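Long-range contacts in extracellular ligand-binding receptor (Verminephrobacter eiseniae, PDB 4M88), which probably binds an amino acid or similar small solute outside the cytoplasm as the substrate-binding component of an ABC transporter: residues Glu128-Val133 against Gln162-Thr167; Met141-Thr146 against Glu174-Lys179; Glu300-Pro305 against Ala313-Thr318. All blocks are in the same frame, centred on the assembly; numbering follows the deposited sequence.

Interaction 1. Residues Glu128-Val133 against Gln162-Thr167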
# COMPACT_ATOMS: atom_id res chain seq x y z
N GLU A 128 4.67 -6.29 -7.99
CA GLU A 128 3.26 -6.32 -8.39
C GLU A 128 3.09 -6.16 -9.90
O GLU A 128 2.28 -6.86 -10.52
CB GLU A 128 2.46 -5.25 -7.65
CG GLU A 128 2.41 -5.51 -6.15
CD GLU A 128 1.31 -4.74 -5.44
OE1 GLU A 128 0.75 -3.80 -6.05
OE2 GLU A 128 0.99 -5.09 -4.28
N ILE A 129 3.83 -5.23 -10.49
CA ILE A 129 3.77 -5.00 -11.93
C ILE A 129 4.31 -6.19 -12.74
O ILE A 129 3.76 -6.54 -13.79
CB ILE A 129 4.51 -3.70 -12.30
CG1 ILE A 129 3.66 -2.48 -11.91
CG2 ILE A 129 4.83 -3.64 -13.78
CD1 ILE A 129 4.45 -1.18 -11.83
N GLU A 130 5.39 -6.81 -12.25
CA GLU A 130 5.91 -8.00 -12.92
C GLU A 130 4.87 -9.12 -12.91
O GLU A 130 4.68 -9.81 -13.91
CB GLU A 130 7.22 -8.46 -12.28
CG GLU A 130 8.41 -7.55 -12.61
CD GLU A 130 9.64 -7.82 -11.76
OE1 GLU A 130 9.52 -8.45 -10.68
OE2 GLU A 130 10.75 -7.38 -12.16
N GLU A 131 4.19 -9.27 -11.78
CA GLU A 131 3.10 -10.23 -11.64
C GLU A 131 1.93 -9.93 -12.59
O GLU A 131 1.37 -10.85 -13.19
CB GLU A 131 2.61 -10.25 -10.20
CG GLU A 131 1.50 -11.24 -9.93
CD GLU A 131 2.02 -12.65 -9.70
OE1 GLU A 131 3.25 -12.86 -9.80
OE2 GLU A 131 1.18 -13.54 -9.43
N ILE A 132 1.56 -8.66 -12.71
CA ILE A 132 0.48 -8.27 -13.62
C ILE A 132 0.84 -8.62 -15.05
O ILE A 132 0.02 -9.15 -15.80
CB ILE A 132 0.20 -6.77 -13.56
CG1 ILE A 132 -0.66 -6.44 -12.37
CG2 ILE A 132 -0.56 -6.31 -14.81
CD1 ILE A 132 -0.91 -4.97 -12.22
N VAL A 133 2.08 -8.33 -15.44
CA VAL A 133 2.47 -8.59 -16.82
C VAL A 133 2.52 -10.10 -17.11
O VAL A 133 2.14 -10.54 -18.20
CB VAL A 133 3.78 -7.87 -17.20
CG1 VAL A 133 4.13 -8.16 -18.64
CG2 VAL A 133 3.59 -6.37 -17.02
N GLN A 162 7.56 -0.83 -18.50
CA GLN A 162 8.32 -0.98 -19.74
C GLN A 162 9.41 -2.04 -19.60
O GLN A 162 9.62 -2.85 -20.51
CB GLN A 162 8.95 0.36 -20.16
CG GLN A 162 7.93 1.44 -20.49
CD GLN A 162 8.57 2.79 -20.77
OE1 GLN A 162 9.74 3.01 -20.47
NE2 GLN A 162 7.80 3.71 -21.35
N GLU A 163 10.09 -2.06 -18.46
CA GLU A 163 11.16 -3.03 -18.24
C GLU A 163 10.58 -4.45 -18.07
O GLU A 163 11.15 -5.43 -18.55
CB GLU A 163 11.99 -2.65 -17.02
CG GLU A 163 13.09 -3.66 -16.68
CD GLU A 163 14.24 -3.66 -17.69
OE1 GLU A 163 14.31 -2.75 -18.54
OE2 GLU A 163 15.07 -4.60 -17.63
N ALA A 164 9.43 -4.54 -17.40
CA ALA A 164 8.78 -5.82 -17.17
C ALA A 164 8.33 -6.45 -18.48
O ALA A 164 8.50 -7.65 -18.69
CB ALA A 164 7.59 -5.67 -16.22
N VAL A 165 7.75 -5.63 -19.35
CA VAL A 165 7.24 -6.12 -20.63
C VAL A 165 8.37 -6.57 -21.55
O VAL A 165 8.23 -7.53 -22.32
CB VAL A 165 6.35 -5.04 -21.33
CG1 VAL A 165 6.13 -5.37 -22.78
CG2 VAL A 165 5.02 -4.90 -20.61
N LYS A 166 9.51 -5.91 -21.47
CA LYS A 166 10.58 -6.27 -22.38
C LYS A 166 11.36 -7.51 -21.90
O LYS A 166 12.14 -8.09 -22.65
CB LYS A 166 11.46 -5.06 -22.75
CG LYS A 166 12.71 -4.87 -21.94
CD LYS A 166 13.56 -3.72 -22.50
CE LYS A 166 12.78 -2.41 -22.53
NZ LYS A 166 13.66 -1.21 -22.72
N THR A 167 11.10 -7.93 -20.66
CA THR A 167 11.70 -9.14 -20.11
C THR A 167 10.70 -10.20 -19.61
O THR A 167 11.06 -11.00 -18.75
CB THR A 167 12.65 -8.83 -18.93
OG1 THR A 167 11.90 -8.28 -17.84
CG2 THR A 167 13.73 -7.85 -19.34
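The methyl group of Ala164 is the bump at the middle of this contact. Its hollow lies on the facing helix, between Ile129, Glu130 and Val133. Ile129 closes one side of the hollow with its CG2 branch, 4.2 Å from Ala164 CB. Glu130 adds its CG methylene, 4.2 Å from Ala164 CB. From there the extended chain carries the carboxylate away from Ala164, so this acidic residue offers only carbon to the alanine. Val133, one turn on from Ile129, brings CG2 to 4.1 Å from Ala164 CB. All these approaches are ordinary van der Waals contacts. The small alanine lets the backbones come near, and Glu130 CA is 5.6 Å from Ala164 CA.

The two helices, 125-138 and 152-166, lie against the same face of the mixed sheet in one lobe of a periplasmic binding protein fold. Their short segments run in broadly the same direction, with axes 9.3 Å apart at an angle of 41°. Ile129 and Ile132 also reach strand 201-205, so the first helix is seated on the sheet as well as on its neighbour.

A second fit lies beside the alanine. With CG1 anti to the backbone N (chi1 -180°), the fork of Val133 turns both methyls toward Val165. Val165 CG2 meets both prongs: it is 3.9 Å from Val133 CG1 and 4.1 Å from Val133 CG2. The two valine side chains cross at about a right angle. Val133 CG2 therefore touches both neighbours, with Ala164 and Val165 sharing one methyl. Val133 also packs on Val168, just beyond the second segment.

Interaction 2. Residues Met141-Thr146 against Glu174-Lys179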
# COMPACT_ATOMS: atom_id res chain seq x y z
N MSE A 141 -2.76 -12.27 -23.70
CA MSE A 141 -2.60 -10.92 -24.22
C MSE A 141 -1.24 -10.69 -24.87
O MSE A 141 -0.21 -11.15 -24.36
CB MSE A 141 -2.83 -9.89 -23.11
CG MSE A 141 -4.23 -9.95 -22.55
SE MSE A 141 -4.49 -8.77 -21.03
CE MSE A 141 -6.38 -9.15 -20.70
N SER A 142 -1.25 -9.98 -26.00
CA SER A 142 -0.03 -9.59 -26.69
C SER A 142 0.07 -8.07 -26.80
O SER A 142 1.08 -7.54 -27.25
CB SER A 142 0.00 -10.23 -28.08
OG SER A 142 -1.14 -9.86 -28.84
N LYS A 143 -0.99 -7.36 -26.41
CA LYS A 143 -0.95 -5.90 -26.41
C LYS A 143 -1.58 -5.31 -25.15
O LYS A 143 -2.75 -5.55 -24.84
CB LYS A 143 -1.62 -5.32 -27.65
CG LYS A 143 -1.59 -3.80 -27.68
CD LYS A 143 -2.01 -3.26 -29.04
CE LYS A 143 -1.81 -1.75 -29.10
NZ LYS A 143 -1.92 -1.20 -30.47
N LEU A 144 -0.78 -4.53 -24.42
CA LEU A 144 -1.18 -3.93 -23.15
C LEU A 144 -1.09 -2.42 -23.22
O LEU A 144 -0.15 -1.89 -23.81
CB LEU A 144 -0.25 -4.40 -22.04
CG LEU A 144 -0.59 -5.67 -21.27
CD1 LEU A 144 0.51 -5.99 -20.25
CD2 LEU A 144 -1.93 -5.50 -20.56
N ALA A 145 -2.06 -1.73 -22.63
CA ALA A 145 -1.96 -0.28 -22.47
C ALA A 145 -1.81 0.02 -20.98
O ALA A 145 -2.31 -0.74 -20.14
CB ALA A 145 -3.20 0.40 -23.02
N THR A 146 -1.14 1.11 -20.65
CA THR A 146 -1.06 1.56 -19.26
C THR A 146 -1.55 3.00 -19.19
O THR A 146 -1.12 3.83 -19.98
CB THR A 146 0.38 1.53 -18.71
OG1 THR A 146 0.91 0.20 -18.84
CG2 THR A 146 0.41 1.97 -17.24
N GLU A 174 3.33 -5.98 -26.93
CA GLU A 174 3.40 -4.58 -27.33
C GLU A 174 2.80 -3.74 -26.22
O GLU A 174 1.72 -4.05 -25.72
CB GLU A 174 2.63 -4.33 -28.63
CG GLU A 174 2.63 -2.86 -29.04
CD GLU A 174 1.78 -2.60 -30.27
OE1 GLU A 174 1.22 -3.57 -30.83
OE2 GLU A 174 1.67 -1.42 -30.67
N LEU A 175 3.51 -2.69 -25.82
CA LEU A 175 3.05 -1.87 -24.71
C LEU A 175 2.84 -0.42 -25.13
O LEU A 175 3.71 0.18 -25.76
CB LEU A 175 4.06 -1.94 -23.56
CG LEU A 175 3.82 -0.98 -22.40
CD1 LEU A 175 2.59 -1.40 -21.59
CD2 LEU A 175 5.06 -0.91 -21.51
N ASN A 176 1.69 0.16 -24.79
CA ASN A 176 1.48 1.59 -24.98
C ASN A 176 1.21 2.24 -23.63
O ASN A 176 0.45 1.70 -22.84
CB ASN A 176 0.32 1.87 -25.92
CG ASN A 176 0.62 1.46 -27.34
OD1 ASN A 176 1.75 1.56 -27.80
ND2 ASN A 176 -0.40 0.98 -28.05
N GLY A 177 1.82 3.39 -23.37
CA GLY A 177 1.61 4.04 -22.09
C GLY A 177 1.05 5.43 -22.29
O GLY A 177 1.62 6.23 -23.04
N VAL A 178 -0.06 5.71 -21.63
CA VAL A 178 -0.75 6.99 -21.79
C VAL A 178 -0.73 7.75 -20.48
O VAL A 178 -1.26 7.29 -19.48
CB VAL A 178 -2.18 6.77 -22.25
CG1 VAL A 178 -2.91 8.10 -22.35
CG2 VAL A 178 -2.20 6.06 -23.61
N LYS A 179 -0.10 8.92 -20.49
CA LYS A 179 0.01 9.73 -19.28
C LYS A 179 -1.21 10.63 -19.17
O LYS A 179 -1.78 11.04 -20.18
CB LYS A 179 1.28 10.59 -19.36
CG LYS A 179 1.70 11.22 -18.05
CD LYS A 179 3.08 11.86 -18.15
CE LYS A 179 3.13 12.92 -19.24
NZ LYS A 179 4.40 13.72 -19.19
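Lys143 and Glu174 sit beside each other on neighbouring parallel strands. These strands, 143-149 and 174-180, are the two strands of a beta-alpha-beta unit, with helix 152-166 between them in the chain. Strand 174-180 is an outermost strand of the mixed sheet. Five backbone hydrogen bonds join the segments, from Glu174 N to Ser142 O at one end to Val178 N to Thr146 O, 2.7 Å, at the other.

The Lys143 side chain leaves with CG anti to the backbone N (chi1 -179°) and stays extended. Its CB is 4.1 Å from Glu174 O, and its CG is 3.9 Å from the same oxygen. Next, CD comes to 3.7 Å from Glu174 OE1. CE then lies 3.8 Å from Glu174 OE2. At the tip, NZ forms a long salt bridge to Glu174 OE2 at 3.6 Å. The two chains run side by side and point the same way, so carbon contact accompanies the charge pairing. NZ has a firmer partner in Leu197 O, which accepts a hydrogen bond. Shortening Lys143 to an alanine would probably leave the Glu174 carboxylate without its lysine mate and Leu197 O without this donor.

The opposite face carries Leu144, Thr146 and Leu175. Leu144 CB is 4.2 Å from Leu175 CD1, and Thr146 and Leu175 are covered by Met158 and Val161 of helix 152-166. Thr146 OG1 is buried here with no polar partner in the model; it faces the methyl Leu175 CD1 at 3.6 Å.

Interaction 3. Residues Glu300-Pro305 against Ala313-Thr318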
# COMPACT_ATOMS: atom_id res chain seq x y z
N GLU A 300 5.33 -7.11 17.19
CA GLU A 300 6.00 -8.41 17.22
C GLU A 300 7.51 -8.27 17.39
O GLU A 300 8.14 -9.08 18.07
CB GLU A 300 5.65 -9.27 16.00
CG GLU A 300 4.15 -9.58 15.84
CD GLU A 300 3.57 -10.46 16.95
OE1 GLU A 300 4.34 -11.07 17.72
OE2 GLU A 300 2.32 -10.54 17.03
N ALA A 301 8.11 -7.25 16.78
CA ALA A 301 9.54 -7.02 16.97
C ALA A 301 9.83 -6.67 18.43
O ALA A 301 10.78 -7.17 19.01
CB ALA A 301 10.04 -5.91 16.05
N LEU A 302 9.02 -5.78 19.01
CA LEU A 302 9.29 -5.36 20.39
C LEU A 302 9.12 -6.50 21.40
O LEU A 302 9.75 -6.49 22.46
CB LEU A 302 8.44 -4.15 20.77
CG LEU A 302 8.74 -2.84 20.04
CD1 LEU A 302 7.79 -1.75 20.52
CD2 LEU A 302 10.20 -2.38 20.19
N LYS A 303 8.27 -7.48 21.08
CA LYS A 303 7.99 -8.61 21.98
C LYS A 303 8.92 -9.78 21.72
O LYS A 303 8.93 -10.77 22.45
CB LYS A 303 6.54 -9.08 21.81
CG LYS A 303 5.52 -8.10 22.34
CD LYS A 303 4.14 -8.37 21.77
CE LYS A 303 3.42 -9.44 22.54
NZ LYS A 303 1.95 -9.28 22.39
N HIS A 304 9.71 -9.68 20.66
CA HIS A 304 10.55 -10.79 20.23
C HIS A 304 11.60 -11.10 21.29
O HIS A 304 12.16 -10.19 21.89
CB HIS A 304 11.21 -10.45 18.89
CG HIS A 304 11.83 -11.62 18.21
ND1 HIS A 304 13.05 -12.14 18.59
CD2 HIS A 304 11.40 -12.38 17.17
CE1 HIS A 304 13.34 -13.17 17.82
NE2 HIS A 304 12.36 -13.34 16.95
N PRO A 305 11.87 -12.40 21.53
CA PRO A 305 12.83 -12.82 22.56
C PRO A 305 14.19 -12.15 22.41
O PRO A 305 14.87 -11.93 23.42
CB PRO A 305 12.96 -14.32 22.33
CG PRO A 305 11.66 -14.72 21.74
CD PRO A 305 11.22 -13.56 20.88
N ALA A 313 16.56 2.36 18.44
CA ALA A 313 17.73 1.53 18.15
C ALA A 313 17.44 0.04 18.43
O ALA A 313 17.82 -0.82 17.62
CB ALA A 313 18.93 2.00 18.93
N ASN A 314 16.80 -0.26 19.55
CA ASN A 314 16.39 -1.65 19.82
C ASN A 314 15.48 -2.20 18.73
O ASN A 314 15.64 -3.34 18.26
CB ASN A 314 15.65 -1.77 21.15
CG ASN A 314 16.54 -1.53 22.34
OD1 ASN A 314 16.34 -0.57 23.10
ND2 ASN A 314 17.53 -2.39 22.53
N LEU A 315 14.49 -1.40 18.34
CA LEU A 315 13.54 -1.83 17.33
C LEU A 315 14.24 -2.12 16.00
O LEU A 315 14.06 -3.18 15.42
CB LEU A 315 12.42 -0.79 17.16
CG LEU A 315 11.41 -1.06 16.05
CD1 LEU A 315 10.78 -2.43 16.20
CD2 LEU A 315 10.32 -0.01 16.11
N ALA A 316 15.06 -1.18 15.54
CA ALA A 316 15.79 -1.37 14.29
C ALA A 316 16.71 -2.59 14.34
O ALA A 316 16.80 -3.35 13.38
CB ALA A 316 16.60 -0.13 13.95
N ALA A 317 17.39 -2.76 15.47
CA ALA A 317 18.30 -3.89 15.65
C ALA A 317 17.52 -5.18 15.54
O ALA A 317 17.97 -6.15 14.93
CB ALA A 317 19.01 -3.80 17.02
N THR A 318 16.33 -5.20 16.13
CA THR A 318 15.53 -6.42 16.16
C THR A 318 14.91 -6.76 14.80
O THR A 318 15.00 -7.90 14.35
CB THR A 318 14.44 -6.35 17.23
OG1 THR A 318 15.06 -6.24 18.52
CG2 THR A 318 13.58 -7.60 17.19
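Leu315 sets CG anti to its backbone N (chi1 175°), and a chi2 of 54° then swings CD1 across to Ala301. Thr318, one turn further on, has chi1 of -63°. This places CG2 anti to the backbone N, facing the first helix, and sets OG1 anti to the carbonyl carbon. The Ala301 methyl meets both residues, a leucine branch and a threonine methyl coming at it from directions about a right angle apart. Leu315 CD1 is 3.6 Å from Ala301 CB, and Thr318 CG2 is 4.1 Å from the same methyl.

Thr318 CG2 also rests 3.4 Å from Ala301 O. That oxygen is already the acceptor for His304 N, so the methyl lies beside an occupied carbonyl. Leu302 joins from the next position along. Its CD2 lies 4.0 Å from Leu315 CD1 and 4.1 Å from Leu315 CB, and the two leucine side chains cross obliquely.

The contact links two successive helices, 286-303 and 312-321, across a short connection, in a two-lobed periplasmic binding protein fold. Most of the touching residues are buried, and they meet through carbon. Asn307, in the connection, binds both segments: its ND2 donates to Leu302 O and its OD1 is hydrogen-bonded to Thr318 OG1. The methyl of Thr318 serves the facing helix, while OG1 is near both Asn307 OD1 and Asn314 O.

Where the first helix gives way to the connection, His304 adds one more carbon contact. Its CB is 4.1 Å from Thr318 CG2. Its ND1 is hydrogen-bonded to Lys306 N. Pro305 CD lies over one face of the imidazole, offset toward the rim, and the side chain of His304 also touches Met322.

Interactions 1 and 2 are neighbours, with centres 11 Å apart, and their segments alternate along the chain. Helix 152-166 supplies one side of interaction 1 and connects the two strands of interaction 2. They meet directly at Leu175: its CD2 is 3.7 Å from Gln162 CA, and its CB is 4.1 Å from Val165 CG1. Interaction 3 is remote. Its centre is about 35 Å from that of interaction 1 and about 44 Å from that of interaction 2, on the opposite side of the chain's centre from the latter. Proteins of this family usually bind ligand in a cleft between two lobes; no ligand site is identified at any of the three contacts.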